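PDB 5F7U: cycloalternan-forming enzyme from Listeria monocytogenes serovar 1/2a, which belongs to glycoside hydrolase family 31 and combines a TIM barrel with beta-rich flanking domains and a family 6 carbohydrate-binding module. Local coordinates for residues E248-Y257 with T284-N295; Y350-L360 with S590-Y598. The protein carries 1 engineered substitution. One frame throughout, in Å; residues are numbered along the deposited sequence. Where two conformers were deposited one is given.

Contact 1: E248-Y257 with T284-N295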
# COMPACT_ATOMS: atom_id res chain seq x y z
N GLU A 248 8.46 -11.15 -17.46
CA GLU A 248 7.95 -11.33 -16.10
C GLU A 248 8.10 -10.05 -15.27
O GLU A 248 9.17 -9.45 -15.26
CB GLU A 248 8.61 -12.53 -15.41
CG GLU A 248 7.86 -12.92 -14.13
CD GLU A 248 8.40 -14.18 -13.48
OE1 GLU A 248 9.49 -14.66 -13.86
OE2 GLU A 248 7.73 -14.68 -12.55
N ALA A 249 7.01 -9.62 -14.63
CA ALA A 249 7.01 -8.44 -13.76
C ALA A 249 6.96 -8.87 -12.30
O ALA A 249 6.34 -9.90 -11.96
CB ALA A 249 5.84 -7.54 -14.08
N PHE A 250 7.63 -8.10 -11.43
CA PHE A 250 7.75 -8.44 -10.01
C PHE A 250 7.32 -7.28 -9.14
O PHE A 250 7.93 -6.19 -9.19
CB PHE A 250 9.19 -8.80 -9.67
CG PHE A 250 9.73 -9.95 -10.48
CD1 PHE A 250 9.35 -11.27 -10.17
CD2 PHE A 250 10.64 -9.73 -11.53
CE1 PHE A 250 9.87 -12.35 -10.89
CE2 PHE A 250 11.16 -10.81 -12.26
CZ PHE A 250 10.77 -12.11 -11.94
N TYR A 251 6.30 -7.53 -8.33
CA TYR A 251 5.65 -6.47 -7.57
C TYR A 251 5.79 -6.68 -6.08
O TYR A 251 5.95 -7.80 -5.63
CB TYR A 251 4.15 -6.47 -7.90
CG TYR A 251 3.84 -6.39 -9.37
CD1 TYR A 251 4.08 -5.23 -10.11
CD2 TYR A 251 3.25 -7.48 -10.03
CE1 TYR A 251 3.74 -5.16 -11.47
CE2 TYR A 251 2.92 -7.42 -11.38
CZ TYR A 251 3.16 -6.26 -12.09
OH TYR A 251 2.84 -6.21 -13.43
N GLY A 252 5.68 -5.59 -5.32
CA GLY A 252 5.63 -5.67 -3.87
C GLY A 252 6.96 -5.32 -3.23
O GLY A 252 7.46 -4.23 -3.42
N PHE A 253 7.53 -6.29 -2.51
CA PHE A 253 8.78 -6.12 -1.73
C PHE A 253 8.67 -5.12 -0.58
O PHE A 253 9.67 -4.55 -0.13
CB PHE A 253 9.99 -5.76 -2.63
CG PHE A 253 10.23 -6.72 -3.76
CD1 PHE A 253 9.60 -6.55 -5.00
CD2 PHE A 253 11.14 -7.78 -3.62
CE1 PHE A 253 9.85 -7.41 -6.06
CE2 PHE A 253 11.41 -8.65 -4.70
CZ PHE A 253 10.76 -8.46 -5.93
N GLY A 254 7.45 -4.93 -0.08
CA GLY A 254 7.21 -3.85 0.87
C GLY A 254 6.80 -2.57 0.18
O GLY A 254 6.06 -2.60 -0.81
N GLU A 255 7.23 -1.45 0.73
CA GLU A 255 6.86 -0.13 0.24
C GLU A 255 8.06 0.41 -0.56
O GLU A 255 9.15 0.58 -0.01
CB GLU A 255 6.50 0.76 1.42
CG GLU A 255 6.11 2.17 1.02
CD GLU A 255 5.79 3.02 2.23
OE1 GLU A 255 6.48 2.83 3.26
OE2 GLU A 255 4.85 3.84 2.15
N ARG A 256 7.87 0.60 -1.86
CA ARG A 256 8.99 0.95 -2.75
C ARG A 256 8.64 2.23 -3.51
O ARG A 256 7.52 2.39 -3.98
CB ARG A 256 9.28 -0.21 -3.72
CG ARG A 256 9.65 -1.53 -3.02
CD ARG A 256 11.01 -1.40 -2.34
NE ARG A 256 11.30 -2.48 -1.42
CZ ARG A 256 12.47 -2.64 -0.82
NH1 ARG A 256 13.49 -1.82 -1.07
NH2 ARG A 256 12.63 -3.66 0.02
N TYR A 257 9.62 3.13 -3.61
CA TYR A 257 9.39 4.50 -4.09
C TYR A 257 9.88 4.74 -5.51
O TYR A 257 9.55 5.77 -6.14
CB TYR A 257 10.09 5.49 -3.14
CG TYR A 257 9.51 5.52 -1.74
CD1 TYR A 257 9.78 4.48 -0.82
CD2 TYR A 257 8.71 6.58 -1.32
CE1 TYR A 257 9.27 4.51 0.48
CE2 TYR A 257 8.17 6.62 -0.03
CZ TYR A 257 8.47 5.58 0.87
OH TYR A 257 7.97 5.60 2.14
N THR A 284 13.80 2.41 1.83
CA THR A 284 12.44 2.38 2.37
C THR A 284 12.41 2.13 3.87
O THR A 284 13.31 1.48 4.44
CB THR A 284 11.55 1.34 1.68
OG1 THR A 284 10.20 1.46 2.20
CG2 THR A 284 12.06 -0.12 1.87
N TYR A 285 11.35 2.65 4.48
CA TYR A 285 11.07 2.45 5.90
C TYR A 285 10.42 1.10 6.15
O TYR A 285 10.39 0.63 7.28
CB TYR A 285 10.05 3.48 6.38
CG TYR A 285 10.33 4.92 6.04
CD1 TYR A 285 11.15 5.71 6.86
CD2 TYR A 285 9.71 5.52 4.91
CE1 TYR A 285 11.37 7.05 6.58
CE2 TYR A 285 9.93 6.86 4.63
CZ TYR A 285 10.76 7.61 5.46
OH TYR A 285 10.95 8.91 5.17
N LEU A 286 9.85 0.50 5.11
CA LEU A 286 8.96 -0.65 5.29
C LEU A 286 9.32 -1.66 4.21
O LEU A 286 8.96 -1.51 3.05
CB LEU A 286 7.49 -0.18 5.20
CG LEU A 286 6.41 -1.08 5.83
CD1 LEU A 286 5.06 -0.35 5.69
CD2 LEU A 286 6.35 -2.45 5.18
N ALA A 287 10.08 -2.68 4.62
CA ALA A 287 10.70 -3.64 3.69
C ALA A 287 10.19 -5.01 4.02
O ALA A 287 10.25 -5.43 5.17
CB ALA A 287 12.22 -3.60 3.83
N VAL A 288 9.71 -5.72 3.01
CA VAL A 288 9.03 -7.02 3.23
C VAL A 288 9.61 -8.00 2.21
O VAL A 288 9.63 -7.69 1.04
CB VAL A 288 7.51 -6.88 2.99
CG1 VAL A 288 6.83 -8.24 3.15
CG2 VAL A 288 6.89 -5.83 3.94
N PRO A 289 10.07 -9.18 2.66
CA PRO A 289 10.67 -10.13 1.70
C PRO A 289 9.60 -11.01 1.01
O PRO A 289 9.62 -12.22 1.12
CB PRO A 289 11.61 -10.97 2.59
CG PRO A 289 10.86 -11.01 3.91
CD PRO A 289 10.17 -9.67 4.05
N PHE A 290 8.66 -10.34 0.34
CA PHE A 290 7.55 -10.98 -0.34
C PHE A 290 7.35 -10.23 -1.64
O PHE A 290 7.29 -9.01 -1.64
CB PHE A 290 6.28 -10.86 0.51
CG PHE A 290 5.00 -11.26 -0.20
CD1 PHE A 290 4.84 -12.53 -0.80
CD2 PHE A 290 3.91 -10.38 -0.19
CE1 PHE A 290 3.63 -12.88 -1.42
CE2 PHE A 290 2.69 -10.74 -0.81
CZ PHE A 290 2.56 -11.98 -1.42
N PHE A 291 7.27 -10.97 -2.73
CA PHE A 291 6.86 -10.39 -4.00
C PHE A 291 5.77 -11.20 -4.68
O PHE A 291 5.61 -12.39 -4.42
CB PHE A 291 8.05 -10.16 -4.96
CG PHE A 291 8.64 -11.42 -5.56
CD1 PHE A 291 8.03 -12.03 -6.67
CD2 PHE A 291 9.82 -11.97 -5.06
CE1 PHE A 291 8.56 -13.18 -7.24
CE2 PHE A 291 10.37 -13.11 -5.64
CZ PHE A 291 9.74 -13.72 -6.72
N VAL A 292 5.03 -10.53 -5.55
CA VAL A 292 4.02 -11.18 -6.38
C VAL A 292 4.43 -11.01 -7.83
O VAL A 292 4.77 -9.89 -8.24
CB VAL A 292 2.63 -10.55 -6.15
CG1 VAL A 292 1.61 -11.08 -7.17
CG2 VAL A 292 2.16 -10.81 -4.72
N SER A 293 4.41 -12.11 -8.58
CA SER A 293 4.70 -12.06 -10.01
C SER A 293 3.41 -12.10 -10.80
O SER A 293 2.48 -12.82 -10.44
CB SER A 293 5.61 -13.22 -10.42
OG SER A 293 5.57 -13.40 -11.83
N ALA A 294 3.37 -11.34 -11.90
CA ALA A 294 2.25 -11.41 -12.81
C ALA A 294 2.15 -12.77 -13.53
O ALA A 294 1.15 -13.04 -14.20
CB ALA A 294 2.29 -10.25 -13.79
N ASN A 295 3.15 -13.64 -13.36
CA ASN A 295 3.05 -15.05 -13.77
C ASN A 295 2.29 -15.94 -12.79
O ASN A 295 2.33 -17.16 -12.88
CB ASN A 295 4.43 -15.63 -14.13
CG ASN A 295 4.92 -15.10 -15.46
OD1 ASN A 295 4.25 -14.26 -16.07
ND2 ASN A 295 6.08 -15.54 -15.90
O HOH W 1 4.75 -11.41 -15.17
O HOH W 2 12.22 -6.64 0.10

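Contact 2: Y350-L360 with S590-Y598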
# COMPACT_ATOMS: atom_id res chain seq x y z
N TYR A 350 -0.65 -15.12 1.60
CA TYR A 350 0.47 -14.51 2.29
C TYR A 350 0.01 -14.03 3.68
O TYR A 350 0.73 -14.22 4.66
CB TYR A 350 1.07 -13.38 1.43
CG TYR A 350 1.97 -12.46 2.21
CD1 TYR A 350 3.26 -12.86 2.58
CD2 TYR A 350 1.51 -11.21 2.62
CE1 TYR A 350 4.08 -12.02 3.32
CE2 TYR A 350 2.33 -10.36 3.39
CZ TYR A 350 3.61 -10.78 3.72
OH TYR A 350 4.41 -9.98 4.50
N THR A 351 -1.16 -13.40 3.76
CA THR A 351 -1.65 -12.93 5.07
C THR A 351 -2.06 -14.07 6.00
O THR A 351 -2.06 -13.91 7.23
CB THR A 351 -2.77 -11.87 4.96
OG1 THR A 351 -3.95 -12.47 4.40
CG2 THR A 351 -2.29 -10.67 4.17
N ASP A 352 -2.38 -15.24 5.43
CA ASP A 352 -2.57 -16.43 6.26
C ASP A 352 -1.28 -16.75 7.01
O ASP A 352 -1.31 -17.20 8.17
CB ASP A 352 -2.92 -17.65 5.43
CG ASP A 352 -4.33 -17.62 4.89
OD1 ASP A 352 -5.24 -16.98 5.46
OD2 ASP A 352 -4.54 -18.29 3.87
N ILE A 353 -0.16 -16.50 6.35
CA ILE A 353 1.15 -16.85 6.91
C ILE A 353 1.61 -15.77 7.90
O ILE A 353 2.11 -16.10 8.98
CB ILE A 353 2.20 -17.09 5.80
CG1 ILE A 353 1.79 -18.28 4.90
CG2 ILE A 353 3.60 -17.31 6.41
CD1 ILE A 353 2.45 -18.24 3.53
N THR A 354 1.46 -14.50 7.54
CA THR A 354 2.13 -13.40 8.26
C THR A 354 1.18 -12.51 9.05
O THR A 354 1.64 -11.63 9.80
CB THR A 354 2.95 -12.49 7.32
OG1 THR A 354 2.07 -11.83 6.40
CG2 THR A 354 3.98 -13.33 6.55
N GLY A 355 -0.12 -12.71 8.88
CA GLY A 355 -1.11 -11.96 9.67
C GLY A 355 -2.06 -11.14 8.81
O GLY A 355 -1.66 -10.53 7.82
N LYS A 356 -3.32 -11.16 9.21
CA LYS A 356 -4.32 -10.34 8.55
C LYS A 356 -4.23 -8.90 9.00
O LYS A 356 -3.83 -8.62 10.14
CB LYS A 356 -5.73 -10.85 8.87
CG LYS A 356 -5.98 -12.31 8.56
CD LYS A 356 -6.03 -12.53 7.07
CE LYS A 356 -5.72 -14.00 6.76
NZ LYS A 356 -6.07 -14.22 5.34
N THR A 357 -4.62 -7.99 8.12
CA THR A 357 -4.88 -6.62 8.52
C THR A 357 -5.96 -6.61 9.61
O THR A 357 -6.96 -7.31 9.51
CB THR A 357 -5.37 -5.81 7.31
OG1 THR A 357 -4.25 -5.57 6.46
CG2 THR A 357 -5.93 -4.47 7.71
N THR A 358 -5.75 -5.80 10.65
CA THR A 358 -6.78 -5.62 11.68
C THR A 358 -7.74 -4.51 11.25
O THR A 358 -7.31 -3.37 11.04
CB THR A 358 -6.14 -5.25 13.03
OG1 THR A 358 -5.24 -6.29 13.41
CG2 THR A 358 -7.20 -5.06 14.13
N LEU A 359 -9.03 -4.82 11.14
CA LEU A 359 -10.02 -3.78 10.83
C LEU A 359 -9.95 -2.61 11.80
O LEU A 359 -10.01 -2.80 13.02
CB LEU A 359 -11.45 -4.35 10.79
CG LEU A 359 -12.54 -3.33 10.42
CD1 LEU A 359 -12.37 -2.76 9.02
CD2 LEU A 359 -13.91 -4.00 10.59
N LEU A 360 -9.84 -1.41 11.26
CA LEU A 360 -9.85 -0.18 12.06
C LEU A 360 -11.25 0.42 12.09
O LEU A 360 -12.03 0.14 11.18
CB LEU A 360 -8.87 0.82 11.45
CG LEU A 360 -7.39 0.39 11.44
CD1 LEU A 360 -6.58 1.50 10.79
CD2 LEU A 360 -6.82 0.07 12.83
N SER A 590 7.31 -7.79 7.39
CA SER A 590 6.17 -8.72 7.32
C SER A 590 5.43 -8.78 8.66
O SER A 590 6.05 -8.86 9.73
CB SER A 590 6.65 -10.13 6.96
OG SER A 590 7.49 -10.63 7.98
N GLY A 591 4.10 -8.70 8.58
CA GLY A 591 3.24 -8.63 9.79
C GLY A 591 2.87 -7.21 10.18
O GLY A 591 1.97 -7.02 11.00
N ALA A 592 3.55 -6.20 9.60
CA ALA A 592 3.21 -4.80 9.89
C ALA A 592 1.70 -4.55 9.74
O ALA A 592 1.11 -3.79 10.50
CB ALA A 592 3.95 -3.87 8.95
N GLN A 593 1.10 -5.23 8.77
CA GLN A 593 -0.31 -5.02 8.45
C GLN A 593 -1.27 -5.30 9.61
O GLN A 593 -2.39 -4.78 9.60
CB GLN A 593 -0.70 -5.86 7.22
CG GLN A 593 -0.67 -7.37 7.46
CD GLN A 593 0.68 -8.02 7.15
OE1 GLN A 593 1.71 -7.37 7.06
NE2 GLN A 593 0.65 -9.33 6.97
N LYS A 594 -0.85 -6.07 10.61
CA LYS A 594 -1.73 -6.36 11.76
C LYS A 594 -1.98 -5.12 12.62
O LYS A 594 -2.92 -5.11 13.42
CB LYS A 594 -1.12 -7.45 12.65
CG LYS A 594 -0.98 -8.80 11.96
CD LYS A 594 -0.55 -9.91 12.92
CE LYS A 594 0.94 -10.01 13.06
NZ LYS A 594 1.20 -10.97 14.19
N SER A 595 -1.16 -4.08 12.46
CA SER A 595 -1.12 -3.02 13.48
C SER A 595 -1.27 -1.58 12.94
O SER A 595 -0.39 -0.75 13.15
CB SER A 595 0.16 -3.18 14.33
OG SER A 595 0.19 -4.48 14.94
N GLY A 596 -2.38 -1.30 12.26
CA GLY A 596 -2.77 0.09 11.98
C GLY A 596 -2.34 0.67 10.63
O GLY A 596 -2.09 -0.07 9.67
N ILE A 597 -2.31 2.00 10.57
CA ILE A 597 -2.07 2.73 9.32
C ILE A 597 -0.57 2.89 9.09
O ILE A 597 0.18 3.06 10.07
CB ILE A 597 -2.73 4.14 9.38
CG1 ILE A 597 -4.25 3.99 9.39
CG2 ILE A 597 -2.30 5.03 8.20
CD1 ILE A 597 -5.00 5.21 9.85
N TYR A 598 -0.14 2.83 7.83
CA TYR A 598 1.27 3.18 7.48
C TYR A 598 1.25 4.34 6.53
O TYR A 598 0.51 4.29 5.54
CB TYR A 598 2.04 1.96 6.90
CG TYR A 598 2.23 0.95 7.99
CD1 TYR A 598 1.18 0.09 8.35
CD2 TYR A 598 3.40 0.94 8.78
CE1 TYR A 598 1.30 -0.78 9.43
CE2 TYR A 598 3.52 0.07 9.86
CZ TYR A 598 2.47 -0.78 10.18
OH TYR A 598 2.60 -1.66 11.24
O HOH W 3 3.53 -7.45 4.88
O HOH W 4 -4.69 -2.53 11.08

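Contact 1: E248-Y257 with T284-N295
An antiparallel strand pair of the galactose mutarotase-like domain, interrupted by a beta bulge, joins E248-Y257 to T284-N295. Y251 and V292 form a hydrogen-bonded pair, Y251 N reaching V292 O at 2.8 Å; beyond the bulge at G252-G254 the ladder resumes with E255 N on L286 O at 2.9 Å. G252 and G254 both adopt backbone angles at which a CB would jam against the preceding carbonyl.

F250, F253 and F291 form an aromatic cluster. F291 CB sits above one face of the F253 ring, a CH-pi contact 3.5 Å from its centroid, while F250 turns its edge to the face of F291, the planes at 88°. The chi1 of 72° sets F291 CG between its backbone N and carbonyl carbon, bringing the ring alongside both partners. R256 grips F253 O side-on with NE and NH2, NH2 also bonding E268 O, and T284 CG2 lies over the centre of the R256 guanidinium. T284 OG1 donates to E255 O at 2.6 Å and accepts from L286 N, an ST turn. At the other end S293 OG donates to the anti lone pair of E248 OE2 at 2.6 Å, and the N295 amide stacks on that carboxylate.

M311 of strand 307-311 packs on F250 and F253, V267 of strand 266-269 touches F253 and R256, and helix 607-622 meets Y251, E255, Y257 and V292.

Contact 2: Y350-L360 with S590-Y598
Q593 reaches across to the end of helix 343-354 with its amide, crossing the side chain of T354 at about a right angle. Its NE2 donates twice, to T354 OG1 at 2.9 Å and more straight to G355 O at 2.7 Å, with both acceptors near the amide plane, which fixes the rotation of the amide. The chain gets there by a bend at chi2 (-90°), with CG lying close to G355 O. The other branch of the amide, OE1, accepts from a water that in turn accepts from Y350 OH at 2.7 Å. The Y350 ring is inclined 35° to the amide plane; T354 OG1 sits above one face of that ring, near its rim, and S590 CB meets its edge beside OH. T354 OG1 also donates to Y350 O, coming from above the carbonyl plane, so this hydroxyl links the helix end to Q593.

G355 leaves the helix with positive phi, and the aliphatic part of K594 runs past its CA, K594 CD lying 3.9 Å from G355 CA. Farther along, T358 OG1 donates to K594 O at 2.6 Å, its chi1 of -59° placing the hydroxyl anti to the carbonyl carbon. A second water bridges T358 O and G596 N, and L360 CD1 packs on I597 CG1 at 3.7 Å.

The contact thus ties the helix and the linker after it to the segment leading into barrel strand 597-599. Helix 555-577 adjoins T358, L360 and Y598, helix 702-715 touches T357 and L359, and strand 333-338 backs Y350 and I353.

In the fold
Contact 1 lies in the mutarotase-like domain, whereas contact 2 joins the end of helix 343-354 and the chain after it to the segment leading into barrel strand 597-599, which is consistent with a place at the junction of the two domains. Their centres are about 16 Å apart and the two touch directly: V288 CG1 meets Y350 OH at 3.3 Å, F290 CZ packs on Y350 CB at 3.5 Å, and L286 CD1 reaches Y598 CD2 at 3.7 Å. Y350 therefore serves both, its ring stacked with F290. The side chain of Y285 in contact 1 is about 6 Å from a bound alpha-D-glucopyranose, against about 12 Å for I597 of contact 2. The K356 side chain lies about 7 Å from a magnesium ion.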